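Long-range contacts in phosphoribosylaminoimidazole-succinocarboxamide synthase (Ehrlichia chaffeensis str. Arkansas, PDB 3KRE), which catalyses the ATP-dependent joining of L-aspartate to 5-amino-1-(5-phospho-D-ribosyl)imidazole-4-carboxylate, giving SAICAR in de novo purine biosynthesis: residues I46-D51 / Q97-V102; D51-F56 / H65-L70; S75-K80 / H255-I260. One frame throughout, in Å; residues are numbered along the deposited sequence.

Contact 1 of 3, residues I46-D51 / Q97-V102. With EDO (1,2-ethanediol), chain K.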
loop_
_atom_site.group_PDB
_atom_site.type_symbol
_atom_site.label_atom_id
_atom_site.label_comp_id
_atom_site.label_asym_id
_atom_site.label_seq_id
_atom_site.Cartn_x
_atom_site.Cartn_y
_atom_site.Cartn_z
ATOM N N ILE A 46 -5.283 -12.732 10.867
ATOM C CA ILE A 46 -5.503 -11.384 11.392
ATOM C C ILE A 46 -4.333 -10.527 10.989
ATOM O O ILE A 46 -3.174 -10.887 11.239
ATOM C CB ILE A 46 -5.667 -11.368 12.936
ATOM C CG1 ILE A 46 -6.949 -12.068 13.338
ATOM C CG2 ILE A 46 -5.595 -9.900 13.514
ATOM C CD1 ILE A 46 -7.014 -12.373 14.783
ATOM N N GLN A 47 -4.621 -9.405 10.332
ATOM C CA GLN A 47 -3.606 -8.428 10.015
ATOM C C GLN A 47 -3.636 -7.389 11.124
ATOM O O GLN A 47 -4.653 -6.725 11.314
ATOM C CB GLN A 47 -3.895 -7.808 8.644
ATOM C CG GLN A 47 -2.848 -6.859 8.120
ATOM C CD GLN A 47 -3.251 -6.208 6.800
ATOM O OE1 GLN A 47 -4.267 -5.528 6.706
ATOM N NE2 GLN A 47 -2.462 -6.420 5.789
ATOM N N HIS A 48 -2.525 -7.310 11.872
ATOM C CA HIS A 48 -2.414 -6.482 13.063
ATOM C C HIS A 48 -1.414 -5.367 12.758
ATOM O O HIS A 48 -0.250 -5.627 12.366
ATOM C CB HIS A 48 -1.981 -7.318 14.267
ATOM C CG HIS A 48 -1.682 -6.512 15.495
ATOM N ND1 HIS A 48 -2.512 -6.512 16.600
ATOM C CD2 HIS A 48 -0.641 -5.701 15.804
ATOM C CE1 HIS A 48 -2.002 -5.719 17.529
ATOM N NE2 HIS A 48 -0.871 -5.206 17.071
ATOM N N PHE A 49 -1.889 -4.124 12.890
ATOM C CA PHE A 49 -1.067 -2.939 12.603
ATOM C C PHE A 49 -0.303 -2.483 13.833
ATOM O O PHE A 49 -0.924 -2.142 14.838
ATOM C CB PHE A 49 -1.947 -1.809 12.043
ATOM C CG PHE A 49 -2.480 -2.095 10.660
ATOM C CD1 PHE A 49 -1.948 -1.440 9.525
ATOM C CD2 PHE A 49 -3.474 -3.028 10.474
ATOM C CE1 PHE A 49 -2.475 -1.727 8.248
ATOM C CE2 PHE A 49 -3.969 -3.309 9.200
ATOM C CZ PHE A 49 -3.463 -2.655 8.117
ATOM N N LYS A 50 1.033 -2.501 13.745
ATOM C CA LYS A 50 1.890 -1.960 14.777
ATOM C C LYS A 50 2.088 -0.447 14.665
ATOM O O LYS A 50 1.695 0.200 13.690
ATOM C CB LYS A 50 3.269 -2.629 14.734
ATOM C CG LYS A 50 3.239 -4.128 14.899
ATOM C CD LYS A 50 4.651 -4.702 14.952
ATOM C CE LYS A 50 5.317 -4.795 13.605
ATOM N NZ LYS A 50 6.796 -5.120 13.749
ATOM N N ASP A 51 2.736 0.142 15.675
ATOM C CA ASP A 51 3.017 1.586 15.628
ATOM C C ASP A 51 4.454 1.869 15.194
ATOM O O ASP A 51 4.888 3.014 15.176
ATOM C CB ASP A 51 2.736 2.256 16.964
ATOM C CG ASP A 51 1.247 2.369 17.291
ATOM O OD1 ASP A 51 0.364 2.213 16.411
ATOM O OD2 ASP A 51 0.931 2.621 18.474
ATOM N N GLN A 97 -9.439 -1.856 16.832
ATOM C CA GLN A 97 -8.634 -0.677 16.506
ATOM C C GLN A 97 -7.383 -0.985 15.679
ATOM O O GLN A 97 -6.967 -0.194 14.895
ATOM C CB GLN A 97 -8.203 0.035 17.788
ATOM C CG GLN A 97 -9.314 0.799 18.498
ATOM C CD GLN A 97 -8.771 1.549 19.694
ATOM O OE1 GLN A 97 -8.397 0.948 20.701
ATOM N NE2 GLN A 97 -8.691 2.861 19.579
ATOM N N ARG A 98 -6.784 -2.152 15.879
ATOM C CA ARG A 98 -5.503 -2.480 15.250
ATOM C C ARG A 98 -5.576 -3.595 14.231
ATOM O O ARG A 98 -4.588 -3.854 13.544
ATOM C CB ARG A 98 -4.516 -2.906 16.324
ATOM C CG ARG A 98 -3.973 -1.729 17.064
ATOM C CD ARG A 98 -2.806 -2.092 17.901
ATOM N NE ARG A 98 -2.436 -0.897 18.622
ATOM C CZ ARG A 98 -1.683 0.083 18.131
ATOM N NH1 ARG A 98 -1.140 -0.010 16.932
ATOM N NH2 ARG A 98 -1.462 1.152 18.873
ATOM N N GLU A 99 -6.730 -4.261 14.143
ATOM C CA GLU A 99 -6.785 -5.550 13.451
ATOM C C GLU A 99 -7.914 -5.652 12.474
ATOM O O GLU A 99 -8.998 -5.122 12.685
ATOM C CB GLU A 99 -6.889 -6.703 14.453
ATOM C CG GLU A 99 -5.672 -6.773 15.352
ATOM C CD GLU A 99 -5.690 -7.875 16.367
ATOM O OE1 GLU A 99 -6.775 -8.389 16.717
ATOM O OE2 GLU A 99 -4.587 -8.209 16.848
ATOM N N GLN A 100 -7.637 -6.357 11.403
ATOM C CA GLN A 100 -8.673 -6.748 10.459
ATOM C C GLN A 100 -8.470 -8.207 10.114
ATOM O O GLN A 100 -7.349 -8.711 10.164
ATOM C CB GLN A 100 -8.693 -5.840 9.215
ATOM C CG GLN A 100 -7.422 -5.514 8.604
ATOM C CD GLN A 100 -7.545 -4.421 7.569
ATOM O OE1 GLN A 100 -7.818 -4.703 6.414
ATOM N NE2 GLN A 100 -7.274 -3.161 7.970
ATOM N N LEU A 101 -9.567 -8.868 9.806
ATOM C CA LEU A 101 -9.597 -10.244 9.364
ATOM C C LEU A 101 -9.427 -10.239 7.854
ATOM O O LEU A 101 -10.160 -9.544 7.130
ATOM C CB LEU A 101 -10.927 -10.892 9.715
ATOM C CG LEU A 101 -10.987 -12.424 9.585
ATOM C CD1 LEU A 101 -10.007 -13.091 10.597
ATOM C CD2 LEU A 101 -12.414 -12.940 9.776
ATOM N N VAL A 102 -8.482 -11.036 7.380
ATOM C CA VAL A 102 -8.212 -11.125 5.958
ATOM C C VAL A 102 -7.992 -12.577 5.520
ATOM O O VAL A 102 -7.669 -13.483 6.340
ATOM C CB VAL A 102 -6.969 -10.293 5.559
ATOM C CG1 VAL A 102 -7.111 -8.812 5.944
ATOM C CG2 VAL A 102 -5.704 -10.903 6.209
HETATM C C1 EDO K . 1.059 -2.306 18.724
HETATM O O1 EDO K . 1.272 -3.590 18.133
HETATM C C2 EDO K . 2.379 -1.638 19.147
HETATM O O2 EDO K . 3.246 -1.205 18.058
HETATM O O HOH W 1 -5.747 -3.896 4.753
#
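The His48 ring is overlain on one face by the side chain of Arg98, whose CB makes a CH-pi contact 4.2 Å from the ring centroid. His48 lies on strand 44-49 and Arg98 immediately precedes strand 99-107, its antiparallel neighbour in the large sheet of the SAICAR synthetase fold. Gln47 and Gln100 form the hydrogen-bonded pair, and Phe49 N to Arg98 O (2.8 Å) adds a bond just before strand 99-107.

On the face that bears Ile46, His48 and Glu99, the imidazole donates from ND1 to Glu99 OE2 over 2.7 Å in a nearly straight bond. The carboxylate is met on its anti side and turned 73° from the ring. Methyl CG2 of Ile46 packs on Glu99 CD at 3.5 Å. A 1,2-ethanediol, probably from the crystallisation liquor, bonds to NE2 at the far end of the same ring, so that bonds at both nitrogens restrain the imidazole.

The opposite face carries Gln47 and Gln100, lying side by side with their OE1 atoms both reached by one water; NE2 of Gln47 is held by Asp216 O and that of Gln100 by Asn72 OD1. Amide NE2 of Gln100 also approaches Phe49 CE2 to 3.5 Å.

Extended from CG to NE, Arg98 runs past the end of the ladder to grip Asp51 end-on. NH2 bonds to OD2 on its syn side, while NH1 meets OD1 from above the carboxylate plane at 2.7 Å and also donates to Phe49 O, 3.0 Å from NH1.

Contact 2 of 3, residues D51-F56 / H65-L70. With EDO (1,2-ethanediol), chain K.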
loop_
_atom_site.group_PDB
_atom_site.type_symbol
_atom_site.label_atom_id
_atom_site.label_comp_id
_atom_site.label_asym_id
_atom_site.label_seq_id
_atom_site.Cartn_x
_atom_site.Cartn_y
_atom_site.Cartn_z
ATOM N N ASP A 51 2.736 0.142 15.675
ATOM C CA ASP A 51 3.017 1.586 15.628
ATOM C C ASP A 51 4.454 1.869 15.194
ATOM O O ASP A 51 4.888 3.014 15.176
ATOM C CB ASP A 51 2.736 2.256 16.964
ATOM C CG ASP A 51 1.247 2.369 17.291
ATOM O OD1 ASP A 51 0.364 2.213 16.411
ATOM O OD2 ASP A 51 0.931 2.621 18.474
ATOM N N GLU A 52 5.162 0.820 14.816
ATOM C CA GLU A 52 6.499 0.919 14.299
ATOM C C GLU A 52 6.464 1.590 12.924
ATOM O O GLU A 52 5.542 1.352 12.123
ATOM C CB GLU A 52 7.131 -0.499 14.241
ATOM C CG GLU A 52 7.265 -1.154 15.623
ATOM C CD GLU A 52 7.754 -2.617 15.585
ATOM O OE1 GLU A 52 8.267 -3.045 14.542
ATOM O OE2 GLU A 52 7.649 -3.326 16.606
ATOM N N ILE A 53 7.446 2.438 12.671
ATOM C CA ILE A 53 7.703 2.998 11.331
ATOM C C ILE A 53 9.197 2.835 11.081
ATOM O O ILE A 53 10.000 2.935 11.998
ATOM C CB ILE A 53 7.249 4.499 11.269
ATOM C CG1 ILE A 53 7.092 5.030 9.827
ATOM C CG2 ILE A 53 8.223 5.424 12.079
ATOM C CD1 ILE A 53 6.247 6.370 9.783
ATOM N N THR A 54 9.577 2.547 9.845
ATOM C CA THR A 54 10.984 2.464 9.481
ATOM C C THR A 54 11.194 3.153 8.129
ATOM O O THR A 54 10.274 3.216 7.311
ATOM C CB THR A 54 11.411 1.004 9.388
ATOM O OG1 THR A 54 10.716 0.381 8.313
ATOM C CG2 THR A 54 11.029 0.238 10.698
ATOM N N ALA A 55 12.398 3.642 7.893
ATOM C CA ALA A 55 12.752 4.213 6.596
ATOM C C ALA A 55 14.204 3.884 6.207
ATOM O O ALA A 55 15.021 3.500 7.061
ATOM C CB ALA A 55 12.541 5.733 6.636
ATOM N N PHE A 56 14.493 4.044 4.910
ATOM C CA PHE A 56 15.849 4.001 4.366
ATOM C C PHE A 56 16.483 2.665 4.681
ATOM O O PHE A 56 17.526 2.586 5.340
ATOM C CB PHE A 56 16.677 5.175 4.891
ATOM C CG PHE A 56 16.037 6.510 4.618
ATOM C CD1 PHE A 56 15.843 6.941 3.314
ATOM C CD2 PHE A 56 15.608 7.323 5.662
ATOM C CE1 PHE A 56 15.237 8.177 3.050
ATOM C CE2 PHE A 56 15.001 8.540 5.406
ATOM C CZ PHE A 56 14.826 8.975 4.111
ATOM N N HIS A 65 3.006 6.511 18.154
ATOM C CA HIS A 65 1.826 6.033 18.830
ATOM C C HIS A 65 0.586 6.337 17.992
ATOM O O HIS A 65 0.429 7.452 17.471
ATOM C CB HIS A 65 1.662 6.629 20.217
ATOM C CG HIS A 65 0.387 6.233 20.869
ATOM N ND1 HIS A 65 0.093 4.919 21.149
ATOM C CD2 HIS A 65 -0.712 6.947 21.188
ATOM C CE1 HIS A 65 -1.114 4.849 21.681
ATOM N NE2 HIS A 65 -1.618 6.067 21.734
ATOM N N GLU A 66 -0.257 5.314 17.865
ATOM C CA GLU A 66 -1.530 5.359 17.116
ATOM C C GLU A 66 -1.440 5.197 15.593
ATOM O O GLU A 66 -2.495 5.061 14.938
ATOM C CB GLU A 66 -2.294 6.642 17.452
ATOM C CG GLU A 66 -3.741 6.555 17.255
ATOM C CD GLU A 66 -4.488 7.846 17.566
ATOM O OE1 GLU A 66 -3.872 8.839 18.030
ATOM O OE2 GLU A 66 -5.718 7.841 17.331
ATOM N N LYS A 67 -0.234 5.177 15.024
ATOM C CA LYS A 67 -0.090 5.103 13.566
ATOM C C LYS A 67 -0.743 3.835 13.042
ATOM O O LYS A 67 -1.422 3.849 12.015
ATOM C CB LYS A 67 1.379 5.172 13.181
ATOM C CG LYS A 67 1.763 4.708 11.815
ATOM C CD LYS A 67 3.230 4.351 11.819
ATOM C CE LYS A 67 3.584 3.586 10.634
ATOM N NZ LYS A 67 3.264 2.149 10.697
ATOM N N GLY A 68 -0.592 2.730 13.761
ATOM C CA GLY A 68 -1.219 1.483 13.313
ATOM C C GLY A 68 -2.719 1.468 13.340
ATOM O O GLY A 68 -3.366 0.829 12.503
ATOM N N ILE A 69 -3.285 2.122 14.347
ATOM C CA ILE A 69 -4.712 2.237 14.448
ATOM C C ILE A 69 -5.242 3.001 13.249
ATOM O O ILE A 69 -6.191 2.579 12.584
ATOM C CB ILE A 69 -5.116 2.915 15.779
ATOM C CG1 ILE A 69 -4.766 1.976 16.954
ATOM C CG2 ILE A 69 -6.618 3.292 15.764
ATOM C CD1 ILE A 69 -4.942 2.595 18.342
ATOM N N LEU A 70 -4.631 4.141 12.955
ATOM C CA LEU A 70 -5.088 4.923 11.826
ATOM C C LEU A 70 -4.895 4.191 10.492
ATOM O O LEU A 70 -5.785 4.211 9.635
ATOM C CB LEU A 70 -4.420 6.303 11.809
ATOM C CG LEU A 70 -4.704 7.191 13.001
ATOM C CD1 LEU A 70 -3.839 8.463 12.839
ATOM C CD2 LEU A 70 -6.213 7.519 13.075
HETATM C C1 EDO K . 1.059 -2.306 18.724
HETATM O O1 EDO K . 1.272 -3.590 18.133
HETATM C C2 EDO K . 2.379 -1.638 19.147
HETATM O O2 EDO K . 3.246 -1.205 18.058
HETATM O O HOH W 2 2.133 2.854 21.050
#
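The backbones of 51-56 and 65-70 draw close at one point, where Asp51 CA lies 4.8 Å from Gly68 CA; beyond it strand 52-55 runs off while helix 67-84 begins its first turns. Glu66 occupies the N-cap position, and Leu70 N already bonds back to Glu66 O.

The Asp51 carboxylate faces this helix start and accepts the N-H of the N-cap residue Glu66 and that of Gly68 in the first turn, one on each oxygen. Gly68 N reaches OD1 over 2.9 Å on the anti side, 21° from the carboxylate plane, whereas Glu66 N comes to OD2 from well above that plane at 3.0 Å. With CG beside the backbone N (chi1 -72°), the group is swung toward the helix, and Arg98 supplies a further partner. A water donates to OD2 and links it to His65 ND1.

Lys67 reaches back the other way. Its chain is extended until the bend at chi4, which turns NZ to Glu52 O at 2.8 Å; the same ammonium is salt-bridged to Asp221. On the way, the Lys67 chain crosses the Ile53 side chain at about a right angle, with CE 3.8 Å from Ile53 CB, and Tyr250 of helix 246-257 lies against both side chains.

Reaching the helix from elsewhere in the chain, Asp51 illustrates the familiar placing of a carboxylate at a helix N-terminus, where N-H groups that lack an intrahelical acceptor and the helix dipole would probably stabilise negative charge.

Contact 3 of 3, residues S75-K80 / H255-I260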
loop_
_atom_site.group_PDB
_atom_site.type_symbol
_atom_site.label_atom_id
_atom_site.label_comp_id
_atom_site.label_asym_id
_atom_site.label_seq_id
_atom_site.Cartn_x
_atom_site.Cartn_y
_atom_site.Cartn_z
ATOM N N SER A 75 -6.870 1.684 5.807
ATOM C CA SER A 75 -6.761 0.552 4.863
ATOM C C SER A 75 -8.063 -0.239 4.704
ATOM O O SER A 75 -8.497 -0.538 3.572
ATOM C CB SER A 75 -5.602 -0.364 5.274
ATOM O OG SER A 75 -5.311 -1.271 4.236
ATOM N N SER A 76 -8.694 -0.589 5.829
ATOM C CA SER A 76 -9.984 -1.255 5.777
ATOM C C SER A 76 -10.993 -0.406 4.983
ATOM O O SER A 76 -11.712 -0.948 4.149
ATOM C CB SER A 76 -10.486 -1.577 7.189
ATOM O OG SER A 76 -10.588 -0.415 7.991
ATOM N N PHE A 77 -11.011 0.915 5.231
ATOM C CA PHE A 77 -11.888 1.819 4.524
ATOM C C PHE A 77 -11.651 1.787 3.025
ATOM O O PHE A 77 -12.597 1.670 2.242
ATOM C CB PHE A 77 -11.736 3.260 5.071
ATOM C CG PHE A 77 -12.618 4.256 4.408
ATOM C CD1 PHE A 77 -13.932 4.448 4.843
ATOM C CD2 PHE A 77 -12.152 4.996 3.338
ATOM C CE1 PHE A 77 -14.740 5.374 4.235
ATOM C CE2 PHE A 77 -12.951 5.891 2.716
ATOM C CZ PHE A 77 -14.247 6.093 3.158
ATOM N N LEU A 78 -10.395 1.974 2.623
ATOM C CA LEU A 78 -10.026 1.988 1.201
ATOM C C LEU A 78 -10.179 0.614 0.516
ATOM O O LEU A 78 -10.627 0.537 -0.649
ATOM C CB LEU A 78 -8.596 2.528 1.029
ATOM C CG LEU A 78 -8.429 4.030 1.403
ATOM C CD1 LEU A 78 -6.960 4.447 1.306
ATOM C CD2 LEU A 78 -9.365 5.064 0.617
ATOM N N MET A 79 -9.883 -0.464 1.235
ATOM C CA MET A 79 -10.144 -1.802 0.691
ATOM C C MET A 79 -11.638 -1.937 0.321
ATOM O O MET A 79 -11.984 -2.368 -0.774
ATOM C CB MET A 79 -9.759 -2.910 1.704
ATOM C CG MET A 79 -8.241 -3.132 1.937
ATOM S SD MET A 79 -7.523 -4.193 0.676
ATOM C CE MET A 79 -5.763 -4.021 1.008
ATOM N N LYS A 80 -12.520 -1.548 1.237
ATOM C CA LYS A 80 -13.934 -1.610 0.994
ATOM C C LYS A 80 -14.380 -0.715 -0.161
ATOM O O LYS A 80 -15.223 -1.129 -0.940
ATOM C CB LYS A 80 -14.706 -1.289 2.278
ATOM C CG LYS A 80 -16.191 -1.217 2.124
ATOM C CD LYS A 80 -16.800 -2.566 1.651
ATOM C CE LYS A 80 -18.278 -2.646 1.972
ATOM N NZ LYS A 80 -19.038 -1.592 1.226
ATOM N N HIS A 255 -9.489 11.576 9.005
ATOM C CA HIS A 255 -10.619 12.459 9.182
ATOM C C HIS A 255 -11.293 12.817 7.902
ATOM O O HIS A 255 -12.516 12.792 7.821
ATOM C CB HIS A 255 -10.204 13.726 9.899
ATOM C CG HIS A 255 -9.894 13.519 11.338
ATOM N ND1 HIS A 255 -9.231 14.454 12.098
ATOM C CD2 HIS A 255 -10.175 12.484 12.167
ATOM C CE1 HIS A 255 -9.101 13.997 13.332
ATOM N NE2 HIS A 255 -9.680 12.810 13.402
ATOM N N LYS A 256 -10.502 13.212 6.904
ATOM C CA LYS A 256 -11.045 13.594 5.588
ATOM C C LYS A 256 -11.735 12.436 4.885
ATOM O O LYS A 256 -12.745 12.640 4.203
ATOM C CB LYS A 256 -9.932 14.144 4.714
ATOM C CG LYS A 256 -9.519 15.523 5.176
ATOM C CD LYS A 256 -8.519 16.133 4.231
ATOM C CE LYS A 256 -8.770 17.628 4.112
ATOM N NZ LYS A 256 -8.543 18.021 2.745
ATOM N N LEU A 257 -11.232 11.215 5.077
ATOM C CA LEU A 257 -11.884 10.037 4.557
ATOM C C LEU A 257 -13.140 9.593 5.343
ATOM O O LEU A 257 -13.953 8.801 4.813
ATOM C CB LEU A 257 -10.895 8.871 4.492
ATOM C CG LEU A 257 -9.810 8.980 3.425
ATOM C CD1 LEU A 257 -8.892 7.766 3.511
ATOM C CD2 LEU A 257 -10.399 9.030 2.028
ATOM N N ASN A 258 -13.292 10.088 6.574
ATOM C CA ASN A 258 -14.308 9.578 7.511
ATOM C C ASN A 258 -14.106 8.088 7.758
ATOM O O ASN A 258 -15.070 7.313 7.791
ATOM C CB ASN A 258 -15.729 9.853 6.996
ATOM C CG ASN A 258 -16.773 9.781 8.083
ATOM O OD1 ASN A 258 -16.469 9.879 9.282
ATOM N ND2 ASN A 258 -18.047 9.617 7.671
ATOM N N ALA A 259 -12.844 7.704 7.958
ATOM C CA ALA A 259 -12.473 6.294 8.069
ATOM C C ALA A 259 -12.584 5.715 9.463
ATOM O O ALA A 259 -12.486 4.503 9.619
ATOM C CB ALA A 259 -11.048 6.067 7.535
ATOM N N ILE A 260 -12.716 6.556 10.483
ATOM C CA ILE A 260 -12.697 6.078 11.863
ATOM C C ILE A 260 -14.143 5.768 12.254
ATOM O O ILE A 260 -14.995 6.648 12.188
ATOM C CB ILE A 260 -12.089 7.127 12.818
ATOM C CG1 ILE A 260 -10.617 7.360 12.476
ATOM C CG2 ILE A 260 -12.152 6.681 14.287
ATOM C CD1 ILE A 260 -9.982 8.513 13.284
#
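Phe77 is the first residue of 75-80 to make a substantial contact with 255-260, and it projects from helix 67-84 onto the C-terminal end of helix 246-257. That end is closed by a Schellman motif: Asn258 leaves helical geometry with a positive phi of 58°, and its N bonds back to His255 O. One helix thus packs on the end of another, where the segment after Leu257 presents backbone and the methyl of Ala259 to an aromatic ring.

With CG anti to the backbone N (chi1 -179°), the Phe77 ring is carried out from its own helix and into the turn. At the root of the side chain, CB meets the methyl of Ala259, 3.8 Å from CB to CB, and the same methyl reaches Phe77 CG. Farther out, CD1 lies beside Ala259 CA at 4.0 Å. The end of the ring comes to the backbone at the helix end, where CZ is 3.2 Å from Leu257 O. CE2 touches Leu257 CB at 4.0 Å, so Phe77 spans the chain from Leu257 to Ala259.

One residue on, Leu78 branches off beside the phenylalanine and brings the tip of its side chain to the same leucine. Leu186 and Phe187 of helix 166-189 pack against both Leu78 and Leu257, making this a junction of three helices; Ile74, one turn earlier in helix 67-84, also touches Leu257. The contact is wholly apolar between side chains. Leu257 divides its two methyls between the neighbours: CD2 lies 4.1 Å from Phe77 CE2, while CD1, in a side chain roughly perpendicular to that of Leu78, sits 4.0 Å from Leu78 CD2.

In the fold
Helix 67-84 ties the three contacts together: its start takes part in contact 2, its middle in contact 3, and it packs against contact 1, with Phe49 CB 3.0 Å from the backbone oxygen Gly68 O. Contacts 1 and 2 share Asp51 and have centres about 12 Å apart; contact 3 is centred about 14 Å from contact 1 and 17 Å from contact 2. Along the chain, contact 2 starts at Asp51, the last residue of the first segment of contact 1, and closes before its second, whereas contacts 1 and 3 alternate. The helix is thus held between the large antiparallel sheet and the C-terminal helix 246-257, joining distant parts of the single chain.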